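Local coordinates for glycosylation Associate Protein 3 (Streptococcus agalactiae serotype V, PDB 6OYC) that probably acts within the Gap123 complex of the accessory Sec system, assisting the glycosylation and secretion of exported proteins, at residues Gln185-Lys189 with Leu314-Thr318; Asn234-Leu238 with Ala249-Phe255. All coordinates share one frame; numbering follows the deposited sequence.

Contact 1: residues Gln185-Lys189 with Leu314-Thr318; sequences QLQQK and LPYLT
Leu-186 meets Leu-314 through one methyl branch: its CD1 lies 3.4 Å from Leu-314 CB, and the two side chains cross at about a right angle. The same CD1 reaches the Leu-314 CD1 methyl at 3.7 Å, whereas CD2 of Leu-186 comes within 3.9 Å of the backbone oxygen Leu-314 O. The first torsion of Leu-186 sets CG opposite the backbone N (chi1 -179°) and carries the fork toward the 3-10 segment; chi2 then decides which methyl faces Leu-314 CB. Next along the chain, Gln-187 lies across Pro-315 and Thr-318. Its chain is extended beyond CG (chi2 -176°), long enough to bring CD to 4.0 Å from Thr-318 CG2, the methyl that Thr-318 presents to it. The amide ends near the Pro-315 ring and carbonyl, but the placement of its oxygen and nitrogen is doubtful. Gln-188 adds only a loose approach to Leu-317, and the whole contact buries a modest 289 Å².

Behind this surface layer, Leu-314 is the buried residue. It and Leu-317 rest on Ile-227 of strand 223-227 and on Tyr-292, which ties the turn to the parallel sheet. Tyr-316 points its CB away from segment 185-189 and packs on Leu-294. On the other segment, Lys-189 O accepts a hydrogen bond from Asn-165 ND2 of strand 163-168, and the side chain of Gln-188 touches Asn-165, so the loop is held to the sheet just before strand 191-193 begins. The arrangement is plain structural packing on the surface of a parallel alpha/beta domain: a 3-10 turn at the end of the modelled chain lies against the irregular loop leading to an outermost strand of the sheet.

Contact 2: residues Asn234-Leu238 with Ala249-Phe255; sequences NFAAL and AYINDCF
Asn-234, on helix 231-243, bonds to the turn that follows strand 248-251, inside a beta-alpha-beta unit of the parallel sheet; the N-to-C directions of the helix and strand segments lie 156° apart, nearly antiparallel, with axes 8.1 Å apart. Polar contacts converge on its amide. ND2 donates to Cys-254 O at 2.8 Å, the acceptor lying in the amide plane, and to Asn-252 OD1 at 2.9 Å, where the acceptor is tilted out of that plane and the two amides are turned 65° apart. Asn-252 OD1 also takes a weak bond from Cys-254 N, and the ND2 of Asn-252 donates to Tyr-229 O, which steadies the side chain that presents the acceptor. Asp-253 OD1 is hydrogen-bonded to His-291 ND1 outside the contact.

Apolar contacts line the strand. Ala-237 CB sits 3.8 Å from Ile-251 CG2 and 4.2 Å from Ala-249 CB; Leu-238 spreads its methyls, CD2 to Ile-251 CD1 and CD1 to Phe-255 CZ.

Around the Phe-255 ring, Phe-235 N approaches the edge, and Trp-280 meets the ring edge-to-face. With CG of Phe-255 beside its backbone N (chi1 -75°), the ring is turned toward the helix, placing CE1 3.3 Å from Asn-234 CB.

In the fold
Both contacts lie in the domain built on the five-stranded parallel sheet, contact 1 in its loops and contact 2 on a helix, a strand and the turn after it, with centres about 16 Å apart. The chain order is 185-189, 234-238, 249-255 and 314-318, so contact 2 falls wholly between the two halves of contact 1. They meet the sheet from what are probably its two faces: Val-226 packs on Ala-237, whereas Ile-227 meets Leu-314, Leu-317 and Tyr-250. They touch where Leu-317 CD1 lies 3.9 Å from Tyr-250 CB. Contact 2 is thus a buried core junction within one beta-alpha-beta unit, and contact 1 a surface closure that brings the end of the modelled chain back over the domain.

Contact 1: residues Gln185-Lys189 with Leu314-Thr318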
loop_
_atom_site.group_PDB
_atom_site.type_symbol
_atom_site.label_atom_id
_atom_site.label_comp_id
_atom_site.label_asym_id
_atom_site.label_seq_id
_atom_site.Cartn_x
_atom_site.Cartn_y
_atom_site.Cartn_z
ATOM N N GLN C 185 -7.762 -6.976 20.388
ATOM C CA GLN C 185 -8.857 -7.793 20.888
ATOM C C GLN C 185 -9.039 -8.994 19.960
ATOM O O GLN C 185 -10.021 -9.088 19.211
ATOM C CB GLN C 185 -10.132 -6.955 21.058
ATOM C CG GLN C 185 -9.960 -5.535 21.707
ATOM C CD GLN C 185 -9.166 -5.456 23.045
ATOM O OE1 GLN C 185 -8.468 -6.389 23.461
ATOM N NE2 GLN C 185 -9.288 -4.307 23.716
ATOM N N LEU C 186 -8.049 -9.907 20.021
ATOM C CA LEU C 186 -7.963 -11.106 19.199
ATOM C C LEU C 186 -8.008 -12.292 20.130
ATOM O O LEU C 186 -9.084 -12.638 20.639
ATOM C CB LEU C 186 -6.664 -11.061 18.364
ATOM C CG LEU C 186 -6.157 -12.095 17.346
ATOM C CD1 LEU C 186 -5.212 -11.357 16.437
ATOM C CD2 LEU C 186 -5.430 -13.332 17.903
ATOM N N GLN C 187 -6.880 -12.948 20.417
ATOM C CA GLN C 187 -6.787 -14.054 21.350
ATOM C C GLN C 187 -5.480 -13.976 22.129
ATOM O O GLN C 187 -5.098 -14.963 22.770
ATOM C CB GLN C 187 -6.879 -15.414 20.617
ATOM C CG GLN C 187 -8.276 -15.758 20.078
ATOM C CD GLN C 187 -8.353 -17.148 19.451
ATOM O OE1 GLN C 187 -8.720 -17.296 18.281
ATOM N NE2 GLN C 187 -8.013 -18.171 20.229
ATOM N N GLN C 188 -4.783 -12.834 22.092
ATOM C CA GLN C 188 -3.513 -12.660 22.786
ATOM C C GLN C 188 -3.302 -11.198 23.157
ATOM O O GLN C 188 -4.063 -10.310 22.765
ATOM C CB GLN C 188 -2.324 -13.119 21.934
ATOM C CG GLN C 188 -2.239 -14.589 21.655
ATOM C CD GLN C 188 -1.721 -14.844 20.269
ATOM O OE1 GLN C 188 -2.485 -14.844 19.302
ATOM N NE2 GLN C 188 -0.409 -15.045 20.154
ATOM N N LYS C 189 -2.256 -10.979 23.945
ATOM C CA LYS C 189 -1.607 -9.687 24.117
ATOM C C LYS C 189 -0.732 -9.392 22.899
ATOM O O LYS C 189 -0.137 -10.303 22.313
ATOM C CB LYS C 189 -0.743 -9.723 25.385
ATOM C CG LYS C 189 0.521 -10.576 25.205
ATOM C CD LYS C 189 1.211 -10.923 26.507
ATOM C CE LYS C 189 2.578 -11.513 26.221
ATOM N NZ LYS C 189 3.647 -10.702 26.856
ATOM N N LEU C 314 -6.224 -14.147 11.560
ATOM C CA LEU C 314 -5.470 -14.053 12.805
ATOM C C LEU C 314 -5.950 -15.001 13.909
ATOM O O LEU C 314 -5.096 -15.463 14.686
ATOM C CB LEU C 314 -5.476 -12.597 13.288
ATOM C CG LEU C 314 -4.520 -11.687 12.524
ATOM C CD1 LEU C 314 -4.681 -10.248 12.958
ATOM C CD2 LEU C 314 -3.100 -12.173 12.732
ATOM N N PRO C 315 -7.240 -15.338 14.038
ATOM C CA PRO C 315 -7.619 -16.365 15.034
ATOM C C PRO C 315 -7.087 -17.776 14.755
ATOM O O PRO C 315 -6.871 -18.528 15.713
ATOM C CB PRO C 315 -9.152 -16.319 15.015
ATOM C CG PRO C 315 -9.450 -14.876 14.662
ATOM C CD PRO C 315 -8.400 -14.511 13.639
ATOM N N TYR C 316 -6.850 -18.172 13.495
ATOM C CA TYR C 316 -6.229 -19.476 13.228
ATOM C C TYR C 316 -4.822 -19.604 13.827
ATOM O O TYR C 316 -4.174 -20.641 13.626
ATOM C CB TYR C 316 -6.127 -19.760 11.720
ATOM C CG TYR C 316 -7.435 -19.955 10.974
ATOM C CD1 TYR C 316 -8.149 -21.156 11.050
ATOM C CD2 TYR C 316 -7.939 -18.943 10.160
ATOM C CE1 TYR C 316 -9.345 -21.325 10.352
ATOM C CE2 TYR C 316 -9.120 -19.096 9.461
ATOM C CZ TYR C 316 -9.821 -20.280 9.556
ATOM O OH TYR C 316 -10.995 -20.389 8.839
ATOM N N LEU C 317 -4.345 -18.575 14.535
ATOM C CA LEU C 317 -2.988 -18.526 15.077
ATOM C C LEU C 317 -2.820 -19.434 16.292
ATOM O O LEU C 317 -1.901 -20.261 16.336
ATOM C CB LEU C 317 -2.666 -17.082 15.445
ATOM C CG LEU C 317 -1.251 -16.545 15.388
ATOM C CD1 LEU C 317 -0.455 -17.266 14.328
ATOM C CD2 LEU C 317 -1.361 -15.066 15.097
ATOM N N THR C 318 -3.677 -19.257 17.298
ATOM C CA THR C 318 -3.671 -20.068 18.517
ATOM C C THR C 318 -3.509 -21.569 18.259
ATOM O O THR C 318 -2.397 -22.102 18.305
ATOM C CB THR C 318 -4.976 -19.848 19.309
ATOM O OG1 THR C 318 -4.898 -20.509 20.577
ATOM C CG2 THR C 318 -6.170 -20.387 18.532
#

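Contact 2: residues Asn234-Leu238 with Ala249-Phe255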
loop_
_atom_site.group_PDB
_atom_site.type_symbol
_atom_site.label_atom_id
_atom_site.label_comp_id
_atom_site.label_asym_id
_atom_site.label_seq_id
_atom_site.Cartn_x
_atom_site.Cartn_y
_atom_site.Cartn_z
ATOM N N ASN C 234 4.053 -9.933 6.005
ATOM C CA ASN C 234 4.603 -11.276 5.848
ATOM C C ASN C 234 6.023 -11.208 5.308
ATOM O O ASN C 234 6.899 -11.958 5.742
ATOM C CB ASN C 234 3.730 -12.120 4.911
ATOM C CG ASN C 234 2.357 -12.431 5.482
ATOM O OD1 ASN C 234 2.187 -12.584 6.682
ATOM N ND2 ASN C 234 1.371 -12.538 4.605
ATOM N N PHE C 235 6.266 -10.305 4.358
ATOM C CA PHE C 235 7.605 -10.155 3.798
ATOM C C PHE C 235 8.576 -9.629 4.847
ATOM O O PHE C 235 9.661 -10.188 5.037
ATOM C CB PHE C 235 7.549 -9.222 2.595
ATOM C CG PHE C 235 8.809 -9.186 1.787
ATOM C CD1 PHE C 235 9.460 -10.356 1.437
ATOM C CD2 PHE C 235 9.321 -7.977 1.340
ATOM C CE1 PHE C 235 10.622 -10.321 0.682
ATOM C CE2 PHE C 235 10.473 -7.934 0.572
ATOM C CZ PHE C 235 11.130 -9.110 0.253
ATOM N N ALA C 236 8.200 -8.549 5.537
ATOM C CA ALA C 236 9.028 -8.031 6.618
ATOM C C ALA C 236 9.286 -9.089 7.689
ATOM O O ALA C 236 10.426 -9.251 8.145
ATOM C CB ALA C 236 8.373 -6.795 7.231
ATOM N N ALA C 237 8.242 -9.821 8.099
ATOM C CA ALA C 237 8.417 -10.853 9.120
ATOM C C ALA C 237 9.460 -11.882 8.701
ATOM O O ALA C 237 10.264 -12.327 9.526
ATOM C CB ALA C 237 7.084 -11.539 9.420
ATOM N N LEU C 238 9.470 -12.274 7.424
ATOM C CA LEU C 238 10.497 -13.198 6.957
ATOM C C LEU C 238 11.880 -12.587 7.113
ATOM O O LEU C 238 12.843 -13.281 7.463
ATOM C CB LEU C 238 10.256 -13.575 5.493
ATOM C CG LEU C 238 9.048 -14.445 5.144
ATOM C CD1 LEU C 238 8.844 -14.415 3.640
ATOM C CD2 LEU C 238 9.226 -15.874 5.641
ATOM N N ALA C 249 8.701 -15.938 13.548
ATOM C CA ALA C 249 7.797 -15.251 12.644
ATOM C C ALA C 249 6.546 -16.092 12.461
ATOM O O ALA C 249 6.627 -17.311 12.285
ATOM C CB ALA C 249 8.464 -14.998 11.288
ATOM N N TYR C 250 5.389 -15.439 12.500
ATOM C CA TYR C 250 4.118 -16.074 12.157
ATOM C C TYR C 250 3.525 -15.323 10.973
ATOM O O TYR C 250 3.203 -14.134 11.084
ATOM C CB TYR C 250 3.178 -16.097 13.361
ATOM C CG TYR C 250 3.728 -16.974 14.473
ATOM C CD1 TYR C 250 4.613 -16.457 15.416
ATOM C CD2 TYR C 250 3.397 -18.325 14.553
ATOM C CE1 TYR C 250 5.130 -17.251 16.417
ATOM C CE2 TYR C 250 3.917 -19.127 15.547
ATOM C CZ TYR C 250 4.780 -18.582 16.473
ATOM O OH TYR C 250 5.290 -19.370 17.468
ATOM N N ILE C 251 3.417 -16.011 9.834
ATOM C CA ILE C 251 2.873 -15.449 8.605
ATOM C C ILE C 251 1.748 -16.344 8.103
ATOM O O ILE C 251 1.750 -17.557 8.336
ATOM C CB ILE C 251 3.954 -15.292 7.513
ATOM C CG1 ILE C 251 4.472 -16.666 7.066
ATOM C CG2 ILE C 251 5.074 -14.400 7.998
ATOM C CD1 ILE C 251 5.279 -16.614 5.808
ATOM N N ASN C 252 0.785 -15.741 7.403
ATOM C CA ASN C 252 -0.331 -16.488 6.835
ATOM C C ASN C 252 -0.199 -16.732 5.329
ATOM O O ASN C 252 -1.192 -17.088 4.685
ATOM C CB ASN C 252 -1.657 -15.782 7.143
ATOM C CG ASN C 252 -1.769 -14.429 6.477
ATOM O OD1 ASN C 252 -0.867 -13.999 5.755
ATOM N ND2 ASN C 252 -2.889 -13.747 6.709
ATOM N N ASP C 253 0.991 -16.518 4.752
ATOM C CA ASP C 253 1.286 -16.898 3.372
ATOM C C ASP C 253 0.494 -16.080 2.342
ATOM O O ASP C 253 0.242 -16.546 1.232
ATOM C CB ASP C 253 1.053 -18.399 3.147
ATOM C CG ASP C 253 1.918 -19.279 4.061
ATOM O OD1 ASP C 253 3.110 -18.967 4.254
ATOM O OD2 ASP C 253 1.407 -20.286 4.588
ATOM N N CYS C 254 0.085 -14.864 2.679
ATOM C CA CYS C 254 -0.517 -13.961 1.707
ATOM C C CYS C 254 0.578 -13.070 1.133
ATOM O O CYS C 254 1.171 -12.258 1.859
ATOM C CB CYS C 254 -1.618 -13.119 2.348
ATOM S SG CYS C 254 -3.054 -14.092 2.795
ATOM N N PHE C 255 0.839 -13.219 -0.164
ATOM C CA PHE C 255 1.991 -12.607 -0.799
ATOM C C PHE C 255 1.625 -12.050 -2.169
ATOM O O PHE C 255 0.757 -12.580 -2.866
ATOM C CB PHE C 255 3.128 -13.624 -0.955
ATOM C CG PHE C 255 3.854 -13.943 0.329
ATOM C CD1 PHE C 255 4.520 -12.943 1.038
ATOM C CD2 PHE C 255 3.896 -15.246 0.810
ATOM C CE1 PHE C 255 5.208 -13.238 2.198
ATOM C CE2 PHE C 255 4.570 -15.555 1.978
ATOM C CZ PHE C 255 5.230 -14.552 2.679
#